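HTH-type transcriptional activator ampR (Citrobacter freundii, PDB 3KOT) regulates transcription of the AmpC beta-lactamase gene as a LysR-family DNA-binding protein, present here as its effector-binding domain. Local coordinates at residues V19-I24 against R158-L163; A75-S80 against L179-I184; S84-P89 against E167-P172. The protein carries 3 engineered substitutions. All blocks are in the same frame, centred on the assembly; numbering follows the deposited sequence.

Contact 1 (V19-I24 against R158-L163). Engineered in segment 19-24: V21 (natural residue Thr).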
ATOM      1  N   VAL A  19      -0.372   9.237  -4.751  1.00 12.54           N
ATOM      2  CA  VAL A  19       0.403   8.374  -3.893  1.00 10.71           C
ATOM      3  C   VAL A  19      -0.456   7.925  -2.699  1.00  8.92           C
ATOM      4  O   VAL A  19      -1.110   8.737  -2.021  1.00  9.48           O
ATOM      5  CB  VAL A  19       1.756   9.010  -3.493  1.00 12.72           C
ATOM      6  CG1 VAL A  19       1.547  10.285  -2.668  1.00 12.42           C
ATOM      7  CG2 VAL A  19       2.632   8.013  -2.777  1.00 10.95           C
ATOM      8  N   GLY A  20      -0.473   6.617  -2.470  1.00 10.30           N
ATOM      9  CA  GLY A  20      -1.353   6.024  -1.483  1.00 11.54           C
ATOM     10  C   GLY A  20      -1.320   6.702  -0.125  1.00 12.03           C
ATOM     11  O   GLY A  20      -2.360   6.986   0.454  1.00  9.49           O
ATOM     12  N   VAL A  21      -0.128   6.951   0.404  1.00 11.54           N
ATOM     13  CA  VAL A  21      -0.040   7.571   1.733  1.00 13.69           C
ATOM     14  C   VAL A  21      -0.779   8.927   1.779  1.00 12.49           C
ATOM     15  O   VAL A  21      -1.387   9.273   2.786  1.00 11.17           O
ATOM     16  CB  VAL A  21       1.436   7.705   2.222  1.00 11.95           C
ATOM     17  CG1 VAL A  21       2.250   8.607   1.290  1.00 16.01           C
ATOM     18  CG2 VAL A  21       1.494   8.202   3.654  1.00 13.45           C
ATOM     19  N   PHE A  22      -0.723   9.682   0.689  1.00 11.13           N
ATOM     20  CA  PHE A  22      -1.419  10.967   0.624  1.00  9.63           C
ATOM     21  C   PHE A  22      -2.928  10.782   0.449  1.00 11.06           C
ATOM     22  O   PHE A  22      -3.714  11.512   1.035  1.00 12.08           O
ATOM     23  CB  PHE A  22      -0.850  11.832  -0.498  1.00 10.99           C
ATOM     24  CG  PHE A  22      -1.389  13.243  -0.516  1.00 12.08           C
ATOM     25  CD1 PHE A  22      -0.804  14.231   0.253  1.00 10.95           C
ATOM     26  CD2 PHE A  22      -2.472  13.572  -1.309  1.00 10.30           C
ATOM     27  CE1 PHE A  22      -1.291  15.532   0.236  1.00 12.82           C
ATOM     28  CE2 PHE A  22      -2.960  14.865  -1.336  1.00 13.65           C
ATOM     29  CZ  PHE A  22      -2.366  15.845  -0.559  1.00 13.12           C
ATOM     30  N   ALA A  23      -3.328   9.804  -0.360  1.00 12.29           N
ATOM     31  CA  ALA A  23      -4.745   9.520  -0.564  1.00 11.09           C
ATOM     32  C   ALA A  23      -5.428   9.203   0.776  1.00 12.62           C
ATOM     33  O   ALA A  23      -6.431   9.813   1.127  1.00 11.85           O
ATOM     34  CB  ALA A  23      -4.919   8.375  -1.544  1.00 13.04           C
ATOM     35  N   ILE A  24      -4.867   8.262   1.531  1.00 11.99           N
ATOM     36  CA  ILE A  24      -5.468   7.886   2.821  1.00 12.25           C
ATOM     37  C   ILE A  24      -5.310   8.953   3.921  1.00 12.91           C
ATOM     38  O   ILE A  24      -6.220   9.169   4.736  1.00 14.80           O
ATOM     39  CB  ILE A  24      -4.887   6.557   3.336  1.00 13.59           C
ATOM     40  CG1 ILE A  24      -5.056   5.464   2.275  1.00 14.17           C
ATOM     41  CG2 ILE A  24      -5.535   6.172   4.672  1.00 15.90           C
ATOM     42  CD1 ILE A  24      -6.504   5.178   1.864  1.00 11.57           C
ATOM     43  N   ARG A 158       2.140  13.545   9.497  1.00 17.39           N
ATOM     44  CA  ARG A 158       0.822  14.157   9.287  1.00 18.41           C
ATOM     45  C   ARG A 158      -0.099  13.317   8.398  1.00 16.80           C
ATOM     46  O   ARG A 158      -1.297  13.582   8.309  1.00 17.83           O
ATOM     47  CB  ARG A 158       0.952  15.584   8.736  1.00 22.24           C
ATOM     48  CG  ARG A 158       1.608  16.559   9.710  1.00 34.21           C
ATOM     49  CD  ARG A 158       0.874  16.604  11.054  1.00 39.06           C
ATOM     50  NE  ARG A 158      -0.394  17.332  10.975  1.00 42.91           N
ATOM     51  CZ  ARG A 158      -0.653  18.478  11.606  1.00 44.88           C
ATOM     52  NH1 ARG A 158       0.263  19.046  12.384  1.00 41.77           N
ATOM     53  NH2 ARG A 158      -1.842  19.056  11.471  1.00 45.67           N
ATOM     54  N   MET A 159       0.470  12.310   7.743  1.00 16.80           N
ATOM     55  CA  MET A 159      -0.312  11.416   6.899  1.00 16.91           C
ATOM     56  C   MET A 159      -0.871  10.249   7.711  1.00 17.34           C
ATOM     57  O   MET A 159      -1.649   9.442   7.191  1.00 14.18           O
ATOM     58  CB  MET A 159       0.528  10.906   5.710  1.00 14.52           C
ATOM     59  CG  MET A 159       0.885  11.989   4.650  1.00 11.39           C
ATOM     60  SD  MET A 159      -0.573  12.791   3.962  1.00 16.78           S
ATOM     61  CE  MET A 159      -0.091  14.521   4.057  1.00 17.87           C
ATOM     62  N   PHE A 160      -0.481  10.155   8.983  1.00 13.08           N
ATOM     63  CA  PHE A 160      -0.964   9.079   9.849  1.00 13.59           C
ATOM     64  C   PHE A 160      -1.649   9.572  11.124  1.00 17.45           C
ATOM     65  O   PHE A 160      -1.683   8.879  12.137  1.00 13.22           O
ATOM     66  CB  PHE A 160       0.155   8.071  10.144  1.00 15.47           C
ATOM     67  CG  PHE A 160       0.648   7.376   8.915  1.00 14.46           C
ATOM     68  CD1 PHE A 160      -0.083   6.339   8.351  1.00 14.85           C
ATOM     69  CD2 PHE A 160       1.813   7.792   8.285  1.00 14.06           C
ATOM     70  CE1 PHE A 160       0.348   5.718   7.182  1.00 13.41           C
ATOM     71  CE2 PHE A 160       2.253   7.169   7.125  1.00 13.61           C
ATOM     72  CZ  PHE A 160       1.517   6.125   6.578  1.00 13.13           C
ATOM     73  N   THR A 161      -2.201  10.779  11.048  1.00 17.92           N
ATOM     74  CA  THR A 161      -2.989  11.352  12.134  1.00 18.64           C
ATOM     75  C   THR A 161      -4.092  10.398  12.592  1.00 20.53           C
ATOM     76  O   THR A 161      -4.392  10.310  13.784  1.00 18.71           O
ATOM     77  CB  THR A 161      -3.625  12.685  11.694  1.00 21.91           C
ATOM     78  OG1 THR A 161      -2.591  13.644  11.452  1.00 21.84           O
ATOM     79  CG2 THR A 161      -4.568  13.215  12.750  1.00 22.20           C
ATOM     80  N   HIS A 162      -4.692   9.677  11.648  1.00 19.70           N
ATOM     81  CA  HIS A 162      -5.735   8.717  12.002  1.00 16.58           C
ATOM     82  C   HIS A 162      -5.240   7.629  12.956  1.00 17.58           C
ATOM     83  O   HIS A 162      -5.951   7.254  13.890  1.00 19.57           O
ATOM     84  CB  HIS A 162      -6.414   8.105  10.760  1.00 19.07           C
ATOM     85  CG  HIS A 162      -5.477   7.422   9.806  1.00 17.46           C
ATOM     86  ND1 HIS A 162      -4.655   8.116   8.943  1.00 20.52           N
ATOM     87  CD2 HIS A 162      -5.266   6.108   9.548  1.00 16.46           C
ATOM     88  CE1 HIS A 162      -3.972   7.258   8.203  1.00 16.58           C
ATOM     89  NE2 HIS A 162      -4.326   6.033   8.551  1.00 16.36           N
ATOM     90  N   LEU A 163      -4.020   7.143  12.743  1.00 15.84           N
ATOM     91  CA  LEU A 163      -3.450   6.093  13.587  1.00 15.20           C
ATOM     92  C   LEU A 163      -2.944   6.653  14.912  1.00 15.37           C
ATOM     93  O   LEU A 163      -2.917   5.958  15.913  1.00 15.05           O
ATOM     94  CB  LEU A 163      -2.298   5.371  12.870  1.00 13.24           C
ATOM     95  CG  LEU A 163      -2.632   4.820  11.487  1.00 13.49           C
ATOM     96  CD1 LEU A 163      -1.399   4.180  10.840  1.00 14.55           C
ATOM     97  CD2 LEU A 163      -3.773   3.812  11.571  1.00 17.16           C
TER
HETATM   98  O   HOH W   1      -1.631   7.294   5.352  1.00 20.79           O
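M159 reaches across to V21 and F22 with an unbranched, flexible thioether chain that bends past V21 to reach the F22 ring. Its CB lies 3.5 Å from V21 CG2, and CG remains beside that same methyl. The sulfur is next to pass, 3.8 Å from the carbonyl O of V21 and close to the CA of F22. Bends at chi2 (-57°) and again at chi3 (133°) bring CE to the F22 ring, 3.9 Å from CD1. The result is an oblique Met-aromatic contact, with SD 5.0 Å from the ring centroid. The effector-binding domain has the two-lobed architecture of the periplasmic-binding-protein clan. Segment 19-24 begins helix 20-37 in one lobe and segment 158-163 belongs to the other, while a glycerol, probably from the crystallisation liquor, lies beside V21 and may mark a pocket between the lobes. V21, engineered from threonine, also puts CG2 3.6 Å from F160 CZ, approaching that ring obliquely. No direct hydrogen bond joins the segments, but one water donates to V21 O at 3.2 Å and to M159 O. Farther along, I24 CG2 packs 4.0 Å from CE1 of the H162 ring, and I24 also touches T141 of the second subunit.

Contact 2 (A75-S80 against L179-I184). Engineered in segment 179-184: F182 (natural residue Tyr).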
ATOM      1  N   ALA A  75       5.389  21.409 -11.578  1.00 17.53           N
ATOM      2  CA  ALA A  75       5.193  20.891 -10.218  1.00 18.21           C
ATOM      3  C   ALA A  75       4.689  21.978  -9.281  1.00 23.16           C
ATOM      4  O   ALA A  75       5.240  23.082  -9.241  1.00 19.22           O
ATOM      5  CB  ALA A  75       6.494  20.292  -9.674  1.00 15.65           C
ATOM      6  N   GLN A  76       3.631  21.666  -8.543  1.00 19.80           N
ATOM      7  CA  GLN A  76       3.054  22.601  -7.584  1.00 21.29           C
ATOM      8  C   GLN A  76       3.078  22.004  -6.185  1.00 20.15           C
ATOM      9  O   GLN A  76       2.659  20.869  -5.985  1.00 17.04           O
ATOM     10  CB  GLN A  76       1.628  22.977  -7.994  1.00 22.57           C
ATOM     11  CG  GLN A  76       0.898  23.802  -6.956  1.00 31.03           C
ATOM     12  CD  GLN A  76       0.012  24.858  -7.577  1.00 39.48           C
ATOM     13  OE1 GLN A  76      -0.744  24.586  -8.515  1.00 39.10           O
ATOM     14  NE2 GLN A  76       0.102  26.078  -7.059  1.00 36.81           N
ATOM     15  N   TYR A  77       3.583  22.772  -5.221  1.00 21.23           N
ATOM     16  CA  TYR A  77       3.741  22.311  -3.838  1.00 17.85           C
ATOM     17  C   TYR A  77       2.390  22.167  -3.151  1.00 18.69           C
ATOM     18  O   TYR A  77       1.546  23.062  -3.227  1.00 18.67           O
ATOM     19  CB  TYR A  77       4.636  23.299  -3.072  1.00 22.96           C
ATOM     20  CG  TYR A  77       4.952  22.949  -1.627  1.00 20.14           C
ATOM     21  CD1 TYR A  77       6.092  22.218  -1.302  1.00 22.49           C
ATOM     22  CD2 TYR A  77       4.128  23.385  -0.586  1.00 21.86           C
ATOM     23  CE1 TYR A  77       6.398  21.903   0.030  1.00 18.95           C
ATOM     24  CE2 TYR A  77       4.430  23.084   0.748  1.00 21.47           C
ATOM     25  CZ  TYR A  77       5.569  22.348   1.042  1.00 18.29           C
ATOM     26  OH  TYR A  77       5.882  22.052   2.351  1.00 19.97           O
ATOM     27  N   LEU A  78       2.173  21.028  -2.493  1.00 19.15           N
ATOM     28  CA  LEU A  78       0.947  20.821  -1.721  1.00 14.87           C
ATOM     29  C   LEU A  78       1.186  21.049  -0.232  1.00 18.60           C
ATOM     30  O   LEU A  78       0.594  21.951   0.362  1.00 17.10           O
ATOM     31  CB  LEU A  78       0.366  19.420  -1.947  1.00 15.91           C
ATOM     32  CG  LEU A  78       0.045  19.088  -3.409  1.00 16.02           C
ATOM     33  CD1 LEU A  78      -0.277  17.601  -3.558  1.00 13.44           C
ATOM     34  CD2 LEU A  78      -1.093  19.951  -3.924  1.00 16.67           C
ATOM     35  N   CYS A  79       2.050  20.234   0.365  1.00 17.28           N
ATOM     36  CA  CYS A  79       2.295  20.325   1.807  1.00 17.52           C
ATOM     37  C   CYS A  79       3.550  19.578   2.255  1.00 18.20           C
ATOM     38  O   CYS A  79       4.078  18.728   1.533  1.00 15.31           O
ATOM     39  CB  CYS A  79       1.067  19.854   2.603  1.00 16.19           C
ATOM     40  SG  CYS A  79       0.672  18.086   2.463  1.00 21.34           S
ATOM     41  N   SER A  80       4.020  19.903   3.456  1.00 18.13           N
ATOM     42  CA  SER A  80       5.219  19.288   4.003  1.00 17.76           C
ATOM     43  C   SER A  80       4.935  17.839   4.394  1.00 17.05           C
ATOM     44  O   SER A  80       3.777  17.454   4.600  1.00 15.39           O
ATOM     45  CB  SER A  80       5.708  20.070   5.219  1.00 14.60           C
ATOM     46  OG  SER A  80       4.720  20.068   6.238  1.00 18.89           O
ATOM     47  N   LEU A 179      12.819  14.883   3.928  1.00 20.94           N
ATOM     48  CA  LEU A 179      13.445  14.216   2.789  1.00 21.30           C
ATOM     49  C   LEU A 179      12.553  14.300   1.547  1.00 19.34           C
ATOM     50  O   LEU A 179      12.706  13.532   0.597  1.00 20.61           O
ATOM     51  CB  LEU A 179      13.746  12.746   3.122  1.00 24.24           C
ATOM     52  CG  LEU A 179      14.506  12.485   4.424  1.00 27.28           C
ATOM     53  CD1 LEU A 179      14.897  11.021   4.542  1.00 24.64           C
ATOM     54  CD2 LEU A 179      15.730  13.382   4.510  1.00 29.25           C
ATOM     55  N   GLY A 180      11.617  15.238   1.559  1.00 18.45           N
ATOM     56  CA  GLY A 180      10.644  15.350   0.493  1.00 16.08           C
ATOM     57  C   GLY A 180       9.349  15.954   1.000  1.00 16.37           C
ATOM     58  O   GLY A 180       9.078  15.965   2.199  1.00 13.71           O
ATOM     59  N   SER A 181       8.550  16.473   0.077  1.00 14.89           N
ATOM     60  CA  SER A 181       7.260  17.033   0.435  1.00 15.65           C
ATOM     61  C   SER A 181       6.241  16.438  -0.508  1.00 12.47           C
ATOM     62  O   SER A 181       6.587  15.612  -1.342  1.00 12.93           O
ATOM     63  CB  SER A 181       7.284  18.561   0.319  1.00 16.25           C
ATOM     64  OG  SER A 181       8.105  19.121   1.330  1.00 18.12           O
ATOM     65  N   PHE A 182       4.982  16.834  -0.367  1.00 11.41           N
ATOM     66  CA  PHE A 182       3.986  16.393  -1.333  1.00 11.96           C
ATOM     67  C   PHE A 182       3.757  17.453  -2.403  1.00 14.26           C
ATOM     68  O   PHE A 182       3.635  18.650  -2.113  1.00 12.90           O
ATOM     69  CB  PHE A 182       2.690  15.970  -0.644  1.00 13.32           C
ATOM     70  CG  PHE A 182       2.830  14.686   0.125  1.00 11.92           C
ATOM     71  CD1 PHE A 182       2.803  13.475  -0.535  1.00 12.47           C
ATOM     72  CD2 PHE A 182       3.030  14.700   1.505  1.00 13.72           C
ATOM     73  CE1 PHE A 182       2.947  12.298   0.153  1.00 11.82           C
ATOM     74  CE2 PHE A 182       3.166  13.521   2.213  1.00 14.14           C
ATOM     75  CZ  PHE A 182       3.133  12.311   1.530  1.00 13.72           C
ATOM     76  N   TRP A 183       3.730  16.985  -3.642  1.00 10.76           N
ATOM     77  CA  TRP A 183       3.656  17.825  -4.830  1.00 14.16           C
ATOM     78  C   TRP A 183       2.575  17.303  -5.757  1.00 17.65           C
ATOM     79  O   TRP A 183       2.274  16.101  -5.758  1.00 16.69           O
ATOM     80  CB  TRP A 183       4.982  17.771  -5.592  1.00 14.14           C
ATOM     81  CG  TRP A 183       6.122  18.375  -4.878  1.00 14.98           C
ATOM     82  CD1 TRP A 183       6.927  17.774  -3.958  1.00 14.76           C
ATOM     83  CD2 TRP A 183       6.609  19.720  -5.024  1.00 14.29           C
ATOM     84  NE1 TRP A 183       7.883  18.659  -3.522  1.00 17.33           N
ATOM     85  CE2 TRP A 183       7.710  19.859  -4.161  1.00 17.49           C
ATOM     86  CE3 TRP A 183       6.226  20.808  -5.811  1.00 19.35           C
ATOM     87  CZ2 TRP A 183       8.429  21.052  -4.051  1.00 22.11           C
ATOM     88  CZ3 TRP A 183       6.940  22.005  -5.694  1.00 19.91           C
ATOM     89  CH2 TRP A 183       8.028  22.110  -4.824  1.00 23.01           C
ATOM     90  N   ILE A 184       1.981  18.198  -6.538  1.00 12.14           N
ATOM     91  CA  ILE A 184       1.100  17.774  -7.633  1.00 14.44           C
ATOM     92  C   ILE A 184       1.747  18.203  -8.950  1.00 15.56           C
ATOM     93  O   ILE A 184       2.135  19.366  -9.115  1.00 13.11           O
ATOM     94  CB  ILE A 184      -0.340  18.333  -7.523  1.00 14.35           C
ATOM     95  CG1 ILE A 184      -1.248  17.719  -8.604  1.00 13.47           C
ATOM     96  CG2 ILE A 184      -0.353  19.862  -7.631  1.00 17.65           C
ATOM     97  CD1 ILE A 184      -2.743  18.037  -8.403  1.00 12.53           C
TER
HETATM   98  O   HOH W   2       8.310  21.904   3.038  1.00 27.27           O
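Y77 and W183 form a T-shaped pair: the tyrosine directs its edge at the face of the indole's six-membered ring, with centroids 5.4 Å apart and planes at 89°. The tyrosine stem contributes as well, since Y77 CB stands over that indole face, 4.0 Å from the centroid, in a CH-pi contact. Y77 CG is anti to the backbone N (chi1 -178°), which swings the ring past the indole until CE1 meets S181 CB. A broad tryptophan suits this place because it spans from A75 CB to the phenol ring, and W70 adds a further edge-to-face neighbour. On the other face of the sheet, Q76 and I184 lie side by side, their aliphatic parts in contact. L78 crosses I184 obliquely, with CD2 3.8 Å from I184 CG2, an apolar pair that faces F199 and L203 of helix 194-207. The C79 sulfur sits obliquely to the ring of F182, an engineered replacement of tyrosine. Q76 and I184 form an antiparallel hydrogen-bonded pair, Q76 N to I184 O and I184 N to Q76 O, both 2.8 Å. Beyond them, F182 O accepts L78 N at 2.8 Å and, weakly, C79 N at 3.3 Å, while F182 N returns to C79 O. Two residues set against one make a classic beta bulge, here between neighbouring antiparallel strands in the mixed sheet of a LysR effector-binding domain.

Contact 3 (S84-P89 against E167-P172)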
ATOM      1  N   SER A  84       9.324  11.110  11.074  1.00 13.88           N
ATOM      2  CA  SER A  84       9.770  10.785  12.419  1.00 14.24           C
ATOM      3  C   SER A  84       9.483   9.312  12.668  1.00 13.12           C
ATOM      4  O   SER A  84       8.669   8.716  11.966  1.00 10.83           O
ATOM      5  CB  SER A  84       9.024  11.648  13.444  1.00 16.03           C
ATOM      6  OG  SER A  84       9.688  11.670  14.694  1.00 15.92           O
ATOM      7  N   PRO A  85      10.162   8.716  13.662  1.00 12.14           N
ATOM      8  CA  PRO A  85       9.861   7.331  14.028  1.00 13.86           C
ATOM      9  C   PRO A  85       8.434   7.130  14.537  1.00 13.89           C
ATOM     10  O   PRO A  85       7.884   7.967  15.265  1.00 11.72           O
ATOM     11  CB  PRO A  85      10.885   7.041  15.124  1.00 12.13           C
ATOM     12  CG  PRO A  85      12.068   7.822  14.698  1.00 12.35           C
ATOM     13  CD  PRO A  85      11.487   9.127  14.169  1.00 13.29           C
ATOM     14  N   LEU A  86       7.847   6.015  14.113  1.00 11.63           N
ATOM     15  CA  LEU A  86       6.471   5.666  14.432  1.00 13.42           C
ATOM     16  C   LEU A  86       6.422   4.177  14.749  1.00 12.24           C
ATOM     17  O   LEU A  86       6.967   3.381  14.010  1.00 13.34           O
ATOM     18  CB  LEU A  86       5.568   5.948  13.244  1.00  8.19           C
ATOM     19  CG  LEU A  86       5.356   7.406  12.842  1.00 12.17           C
ATOM     20  CD1 LEU A  86       4.768   7.481  11.437  1.00 10.69           C
ATOM     21  CD2 LEU A  86       4.504   8.162  13.891  1.00 11.23           C
ATOM     22  N   CYS A  87       5.773   3.806  15.849  1.00 11.40           N
ATOM     23  CA  CYS A  87       5.734   2.416  16.265  1.00 14.24           C
ATOM     24  C   CYS A  87       4.484   2.159  17.100  1.00 15.14           C
ATOM     25  O   CYS A  87       3.752   3.095  17.443  1.00 13.47           O
ATOM     26  CB  CYS A  87       6.993   2.045  17.064  1.00 16.40           C
ATOM     27  SG  CYS A  87       7.196   2.966  18.612  1.00 18.80           S
ATOM     28  N   SER A  88       4.253   0.891  17.422  1.00 14.09           N
ATOM     29  CA  SER A  88       3.104   0.512  18.233  1.00 16.36           C
ATOM     30  C   SER A  88       3.351   0.914  19.682  1.00 16.08           C
ATOM     31  O   SER A  88       4.501   1.096  20.098  1.00 17.20           O
ATOM     32  CB  SER A  88       2.866  -0.991  18.143  1.00 17.23           C
ATOM     33  OG  SER A  88       3.917  -1.709  18.769  1.00 19.97           O
ATOM     34  N   PRO A  89       2.270   1.058  20.460  1.00 16.43           N
ATOM     35  CA  PRO A  89       2.386   1.351  21.894  1.00 22.91           C
ATOM     36  C   PRO A  89       3.249   0.323  22.624  1.00 21.07           C
ATOM     37  O   PRO A  89       3.990   0.701  23.533  1.00 20.10           O
ATOM     38  CB  PRO A  89       0.936   1.273  22.384  1.00 22.64           C
ATOM     39  CG  PRO A  89       0.121   1.568  21.185  1.00 20.15           C
ATOM     40  CD  PRO A  89       0.865   0.924  20.042  1.00 18.30           C
ATOM     41  N   GLU A 167      -4.733   5.922  18.605  1.00 18.42           N
ATOM     42  CA  GLU A 167      -3.715   5.279  19.432  1.00 17.96           C
ATOM     43  C   GLU A 167      -3.226   3.913  18.919  1.00 17.75           C
ATOM     44  O   GLU A 167      -2.769   3.078  19.693  1.00 18.42           O
ATOM     45  CB  GLU A 167      -4.148   5.253  20.919  1.00 21.58           C
ATOM     46  CG  GLU A 167      -4.004   6.653  21.573  1.00 26.41           C
ATOM     47  CD  GLU A 167      -4.803   6.849  22.865  1.00 28.98           C
ATOM     48  OE1 GLU A 167      -5.092   5.860  23.558  1.00 32.15           O
ATOM     49  OE2 GLU A 167      -5.139   8.012  23.179  1.00 32.62           O
ATOM     50  N   ARG A 168      -3.298   3.701  17.610  1.00 14.02           N
ATOM     51  CA  ARG A 168      -2.707   2.487  17.009  1.00 16.22           C
ATOM     52  C   ARG A 168      -1.199   2.625  16.745  1.00 15.24           C
ATOM     53  O   ARG A 168      -0.457   1.636  16.646  1.00 14.03           O
ATOM     54  CB  ARG A 168      -3.472   2.110  15.740  1.00 13.38           C
ATOM     55  CG  ARG A 168      -4.888   1.643  16.074  1.00 17.58           C
ATOM     56  CD  ARG A 168      -5.807   1.608  14.868  1.00 21.60           C
ATOM     57  NE  ARG A 168      -7.218   1.581  15.270  1.00 27.63           N
ATOM     58  CZ  ARG A 168      -8.236   1.488  14.417  1.00 30.24           C
ATOM     59  NH1 ARG A 168      -7.998   1.409  13.113  1.00 24.27           N
ATOM     60  NH2 ARG A 168      -9.491   1.480  14.860  1.00 26.63           N
ATOM     61  N   ILE A 169      -0.745   3.864  16.648  1.00 14.17           N
ATOM     62  CA  ILE A 169       0.677   4.123  16.468  1.00 13.63           C
ATOM     63  C   ILE A 169       1.094   5.274  17.381  1.00 16.41           C
ATOM     64  O   ILE A 169       0.272   6.144  17.719  1.00 14.95           O
ATOM     65  CB  ILE A 169       1.000   4.451  14.976  1.00 14.57           C
ATOM     66  CG1 ILE A 169       2.348   3.844  14.555  1.00 16.54           C
ATOM     67  CG2 ILE A 169       1.013   5.939  14.726  1.00 19.57           C
ATOM     68  CD1 ILE A 169       2.307   2.357  14.327  1.00 15.48           C
ATOM     69  N   VAL A 170       2.363   5.278  17.776  1.00 16.17           N
ATOM     70  CA  VAL A 170       2.904   6.346  18.613  1.00 14.57           C
ATOM     71  C   VAL A 170       4.133   6.986  17.952  1.00 15.73           C
ATOM     72  O   VAL A 170       4.908   6.300  17.283  1.00 15.47           O
ATOM     73  CB  VAL A 170       3.302   5.798  20.004  1.00 14.95           C
ATOM     74  CG1 VAL A 170       4.142   6.801  20.773  1.00 18.23           C
ATOM     75  CG2 VAL A 170       2.052   5.412  20.806  1.00 21.06           C
ATOM     76  N   GLN A 171       4.286   8.298  18.131  1.00 13.77           N
ATOM     77  CA  GLN A 171       5.512   9.001  17.752  1.00 14.70           C
ATOM     78  C   GLN A 171       6.316   9.261  19.035  1.00 14.82           C
ATOM     79  O   GLN A 171       6.019  10.205  19.769  1.00 16.71           O
ATOM     80  CB  GLN A 171       5.170  10.328  17.060  1.00 14.52           C
ATOM     81  CG  GLN A 171       6.380  11.130  16.558  1.00 17.06           C
ATOM     82  CD  GLN A 171       6.011  12.507  16.029  1.00 20.87           C
ATOM     83  OE1 GLN A 171       4.832  12.818  15.830  1.00 25.36           O
ATOM     84  NE2 GLN A 171       7.022  13.348  15.804  1.00 18.52           N
ATOM     85  N   PRO A 172       7.339   8.434  19.305  1.00 13.44           N
ATOM     86  CA  PRO A 172       8.088   8.539  20.571  1.00 17.71           C
ATOM     87  C   PRO A 172       8.986   9.775  20.681  1.00 19.36           C
ATOM     88  O   PRO A 172       9.308  10.161  21.802  1.00 20.24           O
ATOM     89  CB  PRO A 172       8.956   7.270  20.573  1.00 16.89           C
ATOM     90  CG  PRO A 172       9.086   6.906  19.108  1.00 19.77           C
ATOM     91  CD  PRO A 172       7.770   7.274  18.501  1.00 15.54           C
TER
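C87 and V170 are paired edge to edge through their backbones as a single antiparallel hydrogen-bonded bridge, and the side chains around them interlock in small steps. I169 supplies the main bump: although its CB sets off away from the other chain, CG1 comes back to sit 3.3 Å from C87 O. An unusual chi1 of -142° puts it there. CG1 also meets L86 CB at 4.1 Å, and beyond this the isoleucine turns to L143 and A146 of helix 139-147, where a branched apolar residue is well suited. L86 passes Q171 at a slant, with CD2 3.9 Å from Q171 CB. The glutamine runs on extended beside S84, its methylenes passing P85 O; Q171 NE2 bonds to F173 O, and S84 OG to T175 O. Proline rings fill the remaining hollows. P172 CD rests 3.3 Å from P85 O, and the same CD touches the C87 sulfur. At the other end, P89 CG fits against V170 CG2 at 4.3 Å, also lying near the O of E167, the positive-phi residue of the Schellman motif that ends helix 161-165. The two backbone bonds are V170 N to C87 O, a short 2.6 Å, and C87 N to V170 O at 3.0 Å. Continued two residues either way, the ladder would need the N-H of P85, P172 or P89, which proline lacks. The chemistry therefore implies a join gripped by one hydrogen-bonded backbone pair, with CA-H...O contacts and aliphatic groups packed on carbonyl oxygens and on each other, and no salt bridge across it.

Contact 1 is the buried one, near the centre of the chain and free of direct hydrogen bonds; contacts 2 and 3 are partly buried and rely on antiparallel backbone bonds. Contacts 2 and 3 both draw on strand 73-86, yet lie on opposite sides of the chain's centre, about 24 Å apart between centres. Contact 2 is a bulged strand pair within the sheet, whereas contact 3 fastens a loop with a single bridge. Contact 1 touches both: F182 of contact 2 packs on F22 and M159, and I169 N of contact 3 probably bonds to L163 O. Aromatic rings, prominent in contacts 1 and 2, are absent from contact 3, where prolines and aliphatic chains do the packing.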